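Local structure of aldehyde dehydrogenase 12 (Zea mays, 6D97) at residues W187-V192 with M215-V220; D310-V315 with S343-K348; V32-V37 with L127-K132; A373-M378 with G406-T411. The protein catalyses the NAD+-dependent oxidation of L-glutamate gamma-semialdehyde to glutamate, the last step of proline catabolism in plants. One frame throughout, in Å; residues are numbered along the deposited sequence.

Contact 1 (W187-V192 with M215-V220); sequences WPYGPV and MGNKPV
Asn217 OD1 takes two backbone N-H groups of the facing turn, Tyr189 N at 2.7 Å and Gly190 N at 3.1 Å, each donor tilted less than 20° from the carbonyl plane. Strands 191-196 and 218-223, which begin here, are parallel neighbours in the Rossmann-type NAD-binding sheet, joined through helix 203-214 in a beta-alpha-beta crossover. Asn217 CG stands anti to its own carbonyl carbon (chi1 -53°), which brings the amide in front of the two nitrogens. The amide is held at its other end as well, since Asn217 ND2 donates to Ala212 O and Trp524 O, so its rotation is fixed. The strand pairing alternates: Lys218 N donates to Gly190 O at 2.8 Å, Val192 N to Lys218 O, and Val220 N to Val192 O at 2.9 Å. Gly216, in a Schellman motif after the helix, has positive phi (106°), and a CB there would press on Pro188 CB; Gly190 likewise adopts angles that call for glycine. The Lys218 side chain leads away to Ser88 O. Packing completes the seam: Pro188 CB lies 3.2 Å from Met215 O, while the two methyls of Val192 divide their work, CG1 resting on the Asn217 amide and CG2 meeting Pro219 CB at 3.6 Å.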
loop_
_atom_site.group_PDB
_atom_site.type_symbol
_atom_site.label_atom_id
_atom_site.label_comp_id
_atom_site.label_asym_id
_atom_site.label_seq_id
_atom_site.Cartn_x
_atom_site.Cartn_y
_atom_site.Cartn_z
ATOM N N TRP A 187 -14.238 -2.395 7.888
ATOM C CA TRP A 187 -15.627 -2.633 8.262
ATOM C C TRP A 187 -16.309 -1.319 8.614
ATOM O O TRP A 187 -15.686 -0.441 9.214
ATOM C CB TRP A 187 -15.707 -3.569 9.462
ATOM C CG TRP A 187 -16.712 -4.648 9.302
ATOM C CD1 TRP A 187 -17.852 -4.834 10.033
ATOM C CD2 TRP A 187 -16.672 -5.707 8.343
ATOM N NE1 TRP A 187 -18.521 -5.948 9.587
ATOM C CE2 TRP A 187 -17.819 -6.500 8.548
ATOM C CE3 TRP A 187 -15.776 -6.061 7.328
ATOM C CZ2 TRP A 187 -18.095 -7.627 7.774
ATOM C CZ3 TRP A 187 -16.049 -7.179 6.561
ATOM C CH2 TRP A 187 -17.201 -7.949 6.789
ATOM N N PRO A 188 -17.586 -1.161 8.283
ATOM C CA PRO A 188 -18.302 0.055 8.680
ATOM C C PRO A 188 -18.584 0.046 10.172
ATOM O O PRO A 188 -18.368 -0.941 10.877
ATOM C CB PRO A 188 -19.598 -0.015 7.866
ATOM C CG PRO A 188 -19.826 -1.470 7.685
ATOM C CD PRO A 188 -18.457 -2.092 7.545
ATOM N N TYR A 189 -19.078 1.180 10.654
ATOM C CA TYR A 189 -19.551 1.264 12.025
ATOM C C TYR A 189 -21.057 1.086 12.139
ATOM O O TYR A 189 -21.542 0.675 13.200
ATOM C CB TYR A 189 -19.158 2.603 12.646
ATOM C CG TYR A 189 -17.679 2.791 12.877
ATOM C CD1 TYR A 189 -17.047 2.245 13.985
ATOM C CD2 TYR A 189 -16.919 3.551 12.008
ATOM C CE1 TYR A 189 -15.693 2.437 14.208
ATOM C CE2 TYR A 189 -15.575 3.745 12.220
ATOM C CZ TYR A 189 -14.967 3.191 13.319
ATOM O OH TYR A 189 -13.624 3.403 13.511
ATOM N N GLY A 190 -21.802 1.382 11.079
ATOM C CA GLY A 190 -23.238 1.280 11.103
ATOM C C GLY A 190 -23.895 2.632 11.287
ATOM O O GLY A 190 -23.725 3.545 10.471
ATOM N N PRO A 191 -24.655 2.789 12.372
ATOM C CA PRO A 191 -25.313 4.076 12.646
ATOM C C PRO A 191 -24.295 5.086 13.154
ATOM O O PRO A 191 -23.603 4.843 14.147
ATOM C CB PRO A 191 -26.349 3.723 13.720
ATOM C CG PRO A 191 -25.743 2.554 14.444
ATOM C CD PRO A 191 -24.912 1.794 13.429
ATOM N N VAL A 192 -24.188 6.213 12.452
ATOM C CA VAL A 192 -23.204 7.241 12.765
ATOM C C VAL A 192 -23.862 8.614 12.674
ATOM O O VAL A 192 -24.981 8.765 12.180
ATOM C CB VAL A 192 -21.973 7.174 11.835
ATOM C CG1 VAL A 192 -21.354 5.787 11.862
ATOM C CG2 VAL A 192 -22.345 7.565 10.420
ATOM N N MET A 215 -18.315 3.845 3.012
ATOM C CA MET A 215 -17.797 2.712 3.768
ATOM C C MET A 215 -18.892 1.808 4.312
ATOM O O MET A 215 -18.576 0.763 4.891
ATOM C CB MET A 215 -16.916 3.201 4.918
ATOM C CG MET A 215 -15.759 4.078 4.466
ATOM S SD MET A 215 -14.842 3.371 3.082
ATOM C CE MET A 215 -14.166 1.891 3.831
ATOM N N GLY A 216 -20.154 2.178 4.150
ATOM C CA GLY A 216 -21.261 1.351 4.562
ATOM C C GLY A 216 -22.006 1.799 5.808
ATOM O O GLY A 216 -22.764 0.996 6.369
ATOM N N ASN A 217 -21.820 3.036 6.254
ATOM C CA ASN A 217 -22.524 3.539 7.422
ATOM C C ASN A 217 -23.864 4.150 7.020
ATOM O O ASN A 217 -24.120 4.440 5.848
ATOM C CB ASN A 217 -21.679 4.582 8.155
ATOM C CG ASN A 217 -20.288 4.076 8.493
ATOM O OD1 ASN A 217 -20.105 3.327 9.450
ATOM N ND2 ASN A 217 -19.300 4.489 7.706
ATOM N N LYS A 218 -24.730 4.332 8.017
ATOM C CA LYS A 218 -25.941 5.128 7.845
ATOM C C LYS A 218 -25.822 6.370 8.713
ATOM O O LYS A 218 -25.934 6.275 9.945
ATOM C CB LYS A 218 -27.200 4.339 8.205
ATOM C CG LYS A 218 -28.455 5.195 8.203
ATOM C CD LYS A 218 -29.720 4.373 8.225
ATOM C CE LYS A 218 -30.932 5.290 8.165
ATOM N NZ LYS A 218 -32.209 4.530 8.069
ATOM N N PRO A 219 -25.571 7.536 8.131
ATOM C CA PRO A 219 -25.356 8.737 8.936
ATOM C C PRO A 219 -26.614 9.562 9.136
ATOM O O PRO A 219 -27.544 9.556 8.327
ATOM C CB PRO A 219 -24.336 9.516 8.095
ATOM C CG PRO A 219 -24.733 9.188 6.691
ATOM C CD PRO A 219 -25.290 7.775 6.707
ATOM N N VAL A 220 -26.625 10.277 10.255
ATOM C CA VAL A 220 -27.516 11.408 10.461
ATOM C C VAL A 220 -26.652 12.660 10.411
ATOM O O VAL A 220 -25.625 12.744 11.099
ATOM C CB VAL A 220 -28.299 11.296 11.783
ATOM C CG1 VAL A 220 -27.361 11.203 12.986
ATOM C CG2 VAL A 220 -29.259 12.465 11.924
#

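Contact 2 (D310-V315 with S343-K348); sequences DYVAWV and SGLLEK
Leu345 and Lys348, one helical turn apart at the start of helix 345-354, carry the contact with Val312, Ala313 and Asp310 of helix 309-321. The segment opens at Ser343, whose OG accepts from Leu345 N at 3.2 Å in an ST turn that leads into the helix. Gly344 occupies the N-cap position with positive phi, a conformation suited to glycine, and its carbonyl receives Lys348 N. Leu345 follows with CG anti to the backbone N (chi1 170°), a setting that carries the CD1 branch across to the other helix. There Leu345 CD1 meets Ala313 CB at 3.7 Å and approaches Val312 CG1 at 4.0 Å, the Leu345 and Val312 side chains crossing at about a right angle. Both helices belong to the catalytic-domain half of the aldehyde dehydrogenase fold, where Leu345 also packs on Leu302 and Met336 of strands 298-302 and 331-337. From helix 309-321, Tyr311 and Trp314 meet Trp541 of a second subunit. Lys348 makes two kinds of contact: Lys348 CB packs on Ala313 CB at 3.8 Å, and the chain runs extended until its last torsion, chi4 -66°, turns the amine to Asp310. The salt bridge spans 2.7 Å from Lys348 NZ to Asp310 OD1, approached on the syn side, 24° out of the carboxylate plane. Shortened to an alanine, this residue would keep its CB packing but would probably leave the Asp310 carboxylate without its cationic mate.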
loop_
_atom_site.group_PDB
_atom_site.type_symbol
_atom_site.label_atom_id
_atom_site.label_comp_id
_atom_site.label_asym_id
_atom_site.label_seq_id
_atom_site.Cartn_x
_atom_site.Cartn_y
_atom_site.Cartn_z
ATOM N N ASP A 310 6.269 40.065 -2.863
ATOM C CA ASP A 310 4.905 40.311 -3.321
ATOM C C ASP A 310 4.046 39.061 -3.188
ATOM O O ASP A 310 2.929 39.114 -2.660
ATOM C CB ASP A 310 4.919 40.801 -4.768
ATOM C CG ASP A 310 5.456 42.209 -4.902
ATOM O OD1 ASP A 310 4.995 43.098 -4.160
ATOM O OD2 ASP A 310 6.343 42.426 -5.752
ATOM N N TYR A 311 4.556 37.920 -3.662
ATOM C CA TYR A 311 3.794 36.679 -3.575
ATOM C C TYR A 311 3.511 36.304 -2.127
ATOM O O TYR A 311 2.389 35.909 -1.788
ATOM C CB TYR A 311 4.539 35.545 -4.279
ATOM C CG TYR A 311 3.707 34.286 -4.425
ATOM C CD1 TYR A 311 3.606 33.368 -3.384
ATOM C CD2 TYR A 311 3.018 34.020 -5.601
ATOM C CE1 TYR A 311 2.841 32.222 -3.514
ATOM C CE2 TYR A 311 2.254 32.877 -5.740
ATOM C CZ TYR A 311 2.168 31.983 -4.694
ATOM O OH TYR A 311 1.407 30.845 -4.830
ATOM N N VAL A 312 4.523 36.407 -1.261
ATOM C CA VAL A 312 4.351 36.048 0.144
ATOM C C VAL A 312 3.330 36.962 0.809
ATOM O O VAL A 312 2.509 36.515 1.619
ATOM C CB VAL A 312 5.707 36.084 0.874
ATOM C CG1 VAL A 312 5.517 35.871 2.369
ATOM C CG2 VAL A 312 6.637 35.030 0.296
ATOM N N ALA A 313 3.357 38.253 0.475
ATOM C CA ALA A 313 2.401 39.185 1.062
ATOM C C ALA A 313 0.977 38.834 0.653
ATOM O O ALA A 313 0.061 38.839 1.484
ATOM C CB ALA A 313 2.744 40.620 0.660
ATOM N N TRP A 314 0.776 38.517 -0.628
ATOM C CA TRP A 314 -0.551 38.152 -1.112
ATOM C C TRP A 314 -1.087 36.934 -0.374
ATOM O O TRP A 314 -2.256 36.901 0.030
ATOM C CB TRP A 314 -0.497 37.895 -2.616
ATOM C CG TRP A 314 -1.718 37.244 -3.187
ATOM C CD1 TRP A 314 -2.946 37.811 -3.368
ATOM C CD2 TRP A 314 -1.815 35.905 -3.683
ATOM N NE1 TRP A 314 -3.806 36.901 -3.937
ATOM C CE2 TRP A 314 -3.135 35.723 -4.140
ATOM C CE3 TRP A 314 -0.914 34.841 -3.785
ATOM C CZ2 TRP A 314 -3.574 34.521 -4.689
ATOM C CZ3 TRP A 314 -1.351 33.647 -4.331
ATOM C CH2 TRP A 314 -2.669 33.497 -4.775
ATOM N N VAL A 315 -0.236 35.927 -0.173
ATOM C CA VAL A 315 -0.669 34.724 0.528
ATOM C C VAL A 315 -0.987 35.039 1.981
ATOM O O VAL A 315 -1.936 34.494 2.558
ATOM C CB VAL A 315 0.402 33.627 0.406
ATOM C CG1 VAL A 315 0.005 32.416 1.218
ATOM C CG2 VAL A 315 0.594 33.255 -1.045
ATOM N N SER A 343 11.850 44.192 4.207
ATOM C CA SER A 343 11.454 43.714 2.890
ATOM C C SER A 343 10.306 44.508 2.283
ATOM O O SER A 343 10.084 44.417 1.071
ATOM C CB SER A 343 11.057 42.238 2.975
ATOM O OG SER A 343 9.929 42.061 3.816
ATOM N N GLY A 344 9.583 45.284 3.085
ATOM C CA GLY A 344 8.340 45.878 2.646
ATOM C C GLY A 344 7.133 44.973 2.768
ATOM O O GLY A 344 6.057 45.333 2.277
ATOM N N LEU A 345 7.281 43.810 3.410
ATOM C CA LEU A 345 6.186 42.849 3.499
ATOM C C LEU A 345 5.004 43.421 4.273
ATOM O O LEU A 345 3.864 43.389 3.797
ATOM C CB LEU A 345 6.673 41.560 4.160
ATOM C CG LEU A 345 5.548 40.593 4.527
ATOM C CD1 LEU A 345 5.129 39.788 3.311
ATOM C CD2 LEU A 345 5.956 39.690 5.671
ATOM N N LEU A 346 5.257 43.930 5.483
ATOM C CA LEU A 346 4.175 44.459 6.309
ATOM C C LEU A 346 3.470 45.618 5.618
ATOM O O LEU A 346 2.245 45.761 5.719
ATOM C CB LEU A 346 4.714 44.896 7.672
ATOM C CG LEU A 346 4.981 43.798 8.702
ATOM C CD1 LEU A 346 5.552 44.395 9.983
ATOM C CD2 LEU A 346 3.703 43.016 8.986
ATOM N N GLU A 347 4.231 46.456 4.909
ATOM C CA GLU A 347 3.629 47.553 4.156
ATOM C C GLU A 347 2.691 47.028 3.078
ATOM O O GLU A 347 1.590 47.560 2.890
ATOM C CB GLU A 347 4.721 48.433 3.542
ATOM C CG GLU A 347 5.487 49.284 4.550
ATOM C CD GLU A 347 6.436 48.468 5.417
ATOM O OE1 GLU A 347 6.721 47.305 5.054
ATOM O OE2 GLU A 347 6.892 48.988 6.460
ATOM N N LYS A 348 3.105 45.973 2.367
ATOM C CA LYS A 348 2.233 45.372 1.362
ATOM C C LYS A 348 1.033 44.691 2.008
ATOM O O LYS A 348 -0.074 44.727 1.458
ATOM C CB LYS A 348 3.015 44.378 0.504
ATOM C CG LYS A 348 4.147 45.002 -0.291
ATOM C CD LYS A 348 5.097 43.936 -0.822
ATOM C CE LYS A 348 6.282 44.552 -1.548
ATOM N NZ LYS A 348 5.878 45.250 -2.802
#

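Contact 3 (V32-V37 with L127-K132); sequences VSPQEV and LDFFAK
Val32 and Pro34 pack on Phe129 and Lys132 in a largely apolar loop-on-helix contact, where the N-terminal segment preceding strand 43-49 lies against helix 124-137. The evidence lies in van der Waals contacts, two of them to backbone oxygens; the two segments share no hydrogen bond. Phe129 CG is anti to the backbone N (chi1 169°), and this sends the ring out so that its CD1-CE1-CZ side runs along Pro34 and Val32. The Pro34 and Phe129 side chains cross at about a right angle, Pro34 CD standing 3.5 Å from Phe129 CE1, while Pro34 CG rests 3.4 Å from the backbone Phe129 O. At the ring edge, in its plane, Val32 O approaches Phe129 CE1 at 3.2 Å, and Val32 CG1 lies 4.0 Å from Phe129 CZ. Without the ring, as with an alanine at this site, a gap is likely to open beside Val32 and Pro34, and the loop would lose much of its apolar footing on the helix. One turn further on, Pro34 CB meets Lys132 CB at 3.7 Å. The Lys132 chain bends at chi2 (113°) and runs past the Gln35 amide, Gln35 NE2 lying 4.1 Å from Lys132 CD. Its amine turns back along its own helix to Asp128, forming a salt bridge of 2.9 Å from Lys132 NZ to Asp128 OD2 on the syn lone pair. Within the loop, Ser33 OG donates to Gln35 OE1 in the carbonyl plane. The arrangement is an N-terminal loop packed on a helix of the aldehyde dehydrogenase fold, with Arg136 of that helix binding the loop carbonyls Pro34 O and Val37 O.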
loop_
_atom_site.group_PDB
_atom_site.type_symbol
_atom_site.label_atom_id
_atom_site.label_comp_id
_atom_site.label_asym_id
_atom_site.label_seq_id
_atom_site.Cartn_x
_atom_site.Cartn_y
_atom_site.Cartn_z
ATOM N N VAL A 32 -35.176 26.776 -3.625
ATOM C CA VAL A 32 -34.815 28.120 -3.195
ATOM C C VAL A 32 -34.076 28.823 -4.324
ATOM O O VAL A 32 -33.359 28.195 -5.106
ATOM C CB VAL A 32 -33.959 28.092 -1.907
ATOM C CG1 VAL A 32 -32.603 27.443 -2.169
ATOM C CG2 VAL A 32 -33.781 29.486 -1.335
ATOM N N SER A 33 -34.261 30.134 -4.407
ATOM C CA SER A 33 -33.538 30.977 -5.346
ATOM C C SER A 33 -32.555 31.822 -4.559
ATOM O O SER A 33 -32.980 32.723 -3.822
ATOM C CB SER A 33 -34.499 31.863 -6.134
ATOM O OG SER A 33 -33.801 32.860 -6.857
ATOM N N PRO A 34 -31.245 31.574 -4.682
ATOM C CA PRO A 34 -30.275 32.242 -3.792
ATOM C C PRO A 34 -30.334 33.750 -3.843
ATOM O O PRO A 34 -30.146 34.401 -2.813
ATOM C CB PRO A 34 -28.925 31.716 -4.300
ATOM C CG PRO A 34 -29.260 30.403 -4.924
ATOM C CD PRO A 34 -30.603 30.586 -5.560
ATOM N N GLN A 35 -30.592 34.329 -5.011
ATOM C CA GLN A 35 -30.591 35.779 -5.135
ATOM C C GLN A 35 -31.932 36.398 -4.761
ATOM O O GLN A 35 -31.982 37.597 -4.463
ATOM C CB GLN A 35 -30.178 36.189 -6.552
ATOM C CG GLN A 35 -30.802 35.370 -7.679
ATOM C CD GLN A 35 -30.221 33.970 -7.793
ATOM O OE1 GLN A 35 -30.932 32.982 -7.613
ATOM N NE2 GLN A 35 -28.928 33.879 -8.082
ATOM N N GLU A 36 -33.008 35.611 -4.741
ATOM C CA GLU A 36 -34.341 36.115 -4.431
ATOM C C GLU A 36 -34.652 36.132 -2.938
ATOM O O GLU A 36 -35.410 36.996 -2.487
ATOM C CB GLU A 36 -35.399 35.258 -5.132
ATOM C CG GLU A 36 -36.331 36.029 -6.059
ATOM C CD GLU A 36 -35.806 36.121 -7.484
ATOM O OE1 GLU A 36 -34.751 36.759 -7.698
ATOM O OE2 GLU A 36 -36.445 35.542 -8.390
ATOM N N VAL A 37 -34.084 35.196 -2.173
ATOM C CA VAL A 37 -34.521 34.960 -0.801
ATOM C C VAL A 37 -34.237 36.180 0.070
ATOM O O VAL A 37 -33.120 36.714 0.093
ATOM C CB VAL A 37 -33.868 33.687 -0.241
ATOM C CG1 VAL A 37 -32.361 33.737 -0.395
ATOM C CG2 VAL A 37 -34.285 33.492 1.212
ATOM N N LEU A 127 -23.077 25.241 -10.262
ATOM C CA LEU A 127 -21.966 25.866 -9.551
ATOM C C LEU A 127 -22.368 27.235 -9.025
ATOM O O LEU A 127 -22.206 27.535 -7.836
ATOM C CB LEU A 127 -20.753 26.001 -10.477
ATOM C CG LEU A 127 -19.838 24.832 -10.840
ATOM C CD1 LEU A 127 -18.958 25.213 -12.019
ATOM C CD2 LEU A 127 -18.979 24.433 -9.654
ATOM N N ASP A 128 -22.905 28.077 -9.907
ATOM C CA ASP A 128 -23.285 29.426 -9.513
ATOM C C ASP A 128 -24.390 29.407 -8.462
ATOM O O ASP A 128 -24.367 30.200 -7.514
ATOM C CB ASP A 128 -23.717 30.209 -10.751
ATOM C CG ASP A 128 -24.091 31.632 -10.433
ATOM O OD1 ASP A 128 -23.190 32.419 -10.078
ATOM O OD2 ASP A 128 -25.288 31.963 -10.538
ATOM N N PHE A 129 -25.359 28.502 -8.613
ATOM C CA PHE A 129 -26.431 28.372 -7.631
ATOM C C PHE A 129 -25.872 28.119 -6.237
ATOM O O PHE A 129 -26.218 28.817 -5.277
ATOM C CB PHE A 129 -27.377 27.244 -8.048
ATOM C CG PHE A 129 -28.356 26.843 -6.985
ATOM C CD1 PHE A 129 -29.563 27.506 -6.850
ATOM C CD2 PHE A 129 -28.075 25.786 -6.131
ATOM C CE1 PHE A 129 -30.471 27.136 -5.876
ATOM C CE2 PHE A 129 -28.976 25.410 -5.154
ATOM C CZ PHE A 129 -30.178 26.086 -5.026
ATOM N N PHE A 130 -24.987 27.128 -6.111
ATOM C CA PHE A 130 -24.456 26.782 -4.797
ATOM C C PHE A 130 -23.510 27.857 -4.275
ATOM O O PHE A 130 -23.498 28.145 -3.075
ATOM C CB PHE A 130 -23.761 25.422 -4.853
ATOM C CG PHE A 130 -24.694 24.266 -4.636
ATOM C CD1 PHE A 130 -25.229 24.020 -3.380
ATOM C CD2 PHE A 130 -25.046 23.433 -5.687
ATOM C CE1 PHE A 130 -26.086 22.960 -3.172
ATOM C CE2 PHE A 130 -25.900 22.368 -5.484
ATOM C CZ PHE A 130 -26.424 22.134 -4.227
ATOM N N ALA A 131 -22.712 28.463 -5.158
ATOM C CA ALA A 131 -21.832 29.544 -4.728
ATOM C C ALA A 131 -22.632 30.718 -4.178
ATOM O O ALA A 131 -22.284 31.285 -3.137
ATOM C CB ALA A 131 -20.948 29.994 -5.888
ATOM N N LYS A 132 -23.716 31.090 -4.863
ATOM C CA LYS A 132 -24.541 32.198 -4.396
ATOM C C LYS A 132 -25.264 31.846 -3.105
ATOM O O LYS A 132 -25.351 32.677 -2.197
ATOM C CB LYS A 132 -25.548 32.598 -5.470
ATOM C CG LYS A 132 -25.223 33.900 -6.170
ATOM C CD LYS A 132 -24.881 33.655 -7.623
ATOM C CE LYS A 132 -24.757 34.964 -8.385
ATOM N NZ LYS A 132 -25.115 34.812 -9.821
#

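Contact 4 (A373-M378 with G406-T411); sequences AMIEHM and GAMKPT
Van der Waals contacts between thioether side chains dominate here, with Met374 and Met408 sliding past each other in opposite directions. Met374 CG is anti to its carbonyl carbon (chi1 -79°) and the chain bends at its last torsion, which lays the methyl over the facing backbone: Met374 CE is 3.7 Å from Met408 CG and 3.8 Å from Gly406 CA. A CB at Gly406 would clash with that methyl, which fits the glycine found there. Met408, bent at both chi2 and chi3, turns its sulfur to the next helix residue, and Ile375 CD1 lies 3.9 Å from Met408 SD, the two chains crossing at about a right angle. One turn along, Met378 SD reaches Thr411 CG2 at 4.5 Å, a looser touch.

The contact seats helix 371-382 against the irregular run that leads into strand 411-414 of the mixed sheet in the catalytic half of the aldehyde dehydrogenase fold. Phe437 of the neighbouring strand 437-443 touches both Met378 and Thr411.

Polar bonds play a different part. None links 373-378 to 406-411 directly, but Ala407 N reaches Thr371 OG1 at the start of the same helix and so ties loop to helix just beyond the contact. Within the loop, Thr411 OG1 donates to Lys409 O at 2.9 Å and is also bonded to Gly393 N.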
loop_
_atom_site.group_PDB
_atom_site.type_symbol
_atom_site.label_atom_id
_atom_site.label_comp_id
_atom_site.label_asym_id
_atom_site.label_seq_id
_atom_site.Cartn_x
_atom_site.Cartn_y
_atom_site.Cartn_z
ATOM N N ALA A 373 -16.296 42.073 20.961
ATOM C CA ALA A 373 -15.388 41.020 21.403
ATOM C C ALA A 373 -14.035 41.133 20.713
ATOM O O ALA A 373 -12.989 40.901 21.331
ATOM C CB ALA A 373 -16.008 39.647 21.141
ATOM N N MET A 374 -14.037 41.493 19.429
ATOM C CA MET A 374 -12.782 41.618 18.697
ATOM C C MET A 374 -12.014 42.863 19.121
ATOM O O MET A 374 -10.783 42.827 19.241
ATOM C CB MET A 374 -13.057 41.636 17.193
ATOM C CG MET A 374 -13.307 40.265 16.589
ATOM S SD MET A 374 -13.632 40.297 14.814
ATOM C CE MET A 374 -15.401 40.587 14.792
ATOM N N ILE A 375 -12.721 43.974 19.350
ATOM C CA ILE A 375 -12.072 45.186 19.844
ATOM C C ILE A 375 -11.484 44.948 21.231
ATOM O O ILE A 375 -10.346 45.340 21.515
ATOM C CB ILE A 375 -13.065 46.363 19.851
ATOM C CG1 ILE A 375 -13.351 46.843 18.422
ATOM C CG2 ILE A 375 -12.520 47.496 20.712
ATOM C CD1 ILE A 375 -12.170 47.527 17.773
ATOM N N GLU A 376 -12.251 44.301 22.116
ATOM C CA GLU A 376 -11.771 44.028 23.470
ATOM C C GLU A 376 -10.496 43.187 23.437
ATOM O O GLU A 376 -9.513 43.499 24.122
ATOM C CB GLU A 376 -12.863 43.328 24.284
ATOM C CG GLU A 376 -12.515 43.185 25.757
ATOM C CD GLU A 376 -13.346 42.129 26.457
ATOM O OE1 GLU A 376 -14.410 42.462 27.017
ATOM O OE2 GLU A 376 -12.939 40.953 26.441
ATOM N N HIS A 377 -10.498 42.109 22.643
ATOM C CA HIS A 377 -9.299 41.282 22.471
ATOM C C HIS A 377 -8.108 42.126 22.018
ATOM O O HIS A 377 -7.011 42.026 22.579
ATOM C CB HIS A 377 -9.564 40.164 21.462
ATOM C CG HIS A 377 -8.402 39.228 21.274
ATOM N ND1 HIS A 377 -7.930 38.414 22.287
ATOM C CD2 HIS A 377 -7.627 38.979 20.192
ATOM C CE1 HIS A 377 -6.911 37.707 21.834
ATOM N NE2 HIS A 377 -6.713 38.028 20.567
ATOM N N MET A 378 -8.308 42.969 21.008
ATOM C CA MET A 378 -7.246 43.859 20.542
ATOM C C MET A 378 -6.719 44.739 21.670
ATOM O O MET A 378 -5.502 44.919 21.810
ATOM C CB MET A 378 -7.757 44.743 19.397
ATOM C CG MET A 378 -6.780 45.796 18.929
ATOM S SD MET A 378 -7.556 46.927 17.751
ATOM C CE MET A 378 -8.661 47.876 18.799
ATOM N N GLY A 406 -20.070 40.235 14.017
ATOM C CA GLY A 406 -19.024 41.228 13.977
ATOM C C GLY A 406 -18.855 41.837 12.600
ATOM O O GLY A 406 -19.236 41.261 11.581
ATOM N N ALA A 407 -18.270 43.036 12.581
ATOM C CA ALA A 407 -18.026 43.766 11.334
ATOM C C ALA A 407 -16.764 44.603 11.550
ATOM O O ALA A 407 -16.833 45.767 11.952
ATOM C CB ALA A 407 -19.217 44.630 10.942
ATOM N N MET A 408 -15.618 43.994 11.269
ATOM C CA MET A 408 -14.318 44.570 11.574
ATOM C C MET A 408 -13.478 44.701 10.314
ATOM O O MET A 408 -13.544 43.857 9.415
ATOM C CB MET A 408 -13.568 43.711 12.598
ATOM C CG MET A 408 -14.001 43.921 14.036
ATOM S SD MET A 408 -13.449 45.506 14.692
ATOM C CE MET A 408 -11.673 45.343 14.520
ATOM N N LYS A 409 -12.685 45.764 10.259
ATOM C CA LYS A 409 -11.647 45.854 9.250
ATOM C C LYS A 409 -10.566 44.815 9.547
ATOM O O LYS A 409 -10.361 44.442 10.706
ATOM C CB LYS A 409 -11.034 47.252 9.231
ATOM C CG LYS A 409 -11.990 48.369 8.839
ATOM C CD LYS A 409 -11.299 49.724 8.904
ATOM C CE LYS A 409 -12.213 50.842 8.428
ATOM N NZ LYS A 409 -11.569 52.178 8.565
ATOM N N PRO A 410 -9.869 44.328 8.520
ATOM C CA PRO A 410 -8.785 43.362 8.753
ATOM C C PRO A 410 -7.755 43.937 9.709
ATOM O O PRO A 410 -7.238 45.038 9.504
ATOM C CB PRO A 410 -8.197 43.137 7.355
ATOM C CG PRO A 410 -9.300 43.487 6.426
ATOM C CD PRO A 410 -10.061 44.604 7.087
ATOM N N THR A 411 -7.463 43.184 10.763
ATOM C CA THR A 411 -6.651 43.672 11.865
ATOM C C THR A 411 -5.441 42.775 12.086
ATOM O O THR A 411 -5.550 41.545 12.079
ATOM C CB THR A 411 -7.475 43.759 13.150
ATOM O OG1 THR A 411 -8.577 44.653 12.950
ATOM C CG2 THR A 411 -6.613 44.260 14.306
#

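How the contacts relate
From the N terminus, contact 3 comes first, closing a loop of 89 residues by bringing the N-terminal segment onto helix 124-137. Contact 1 follows, closing the short crossover of 22 residues inside the parallel NAD-binding sheet. Contacts 2 and 4 then each span 27 residues in the later half, around the seven-stranded mixed sheet. All four lie in series, so none nests within or crosses another. Contacts 2 and 4 are the nearest pair, with centres about 22 Å apart, and their helices 345-354 and 371-382 are consecutive. Contacts 1 and 2 are farthest apart, centres about 47 Å apart, on opposite sides of the chain's centre, yet both touch the second subunit.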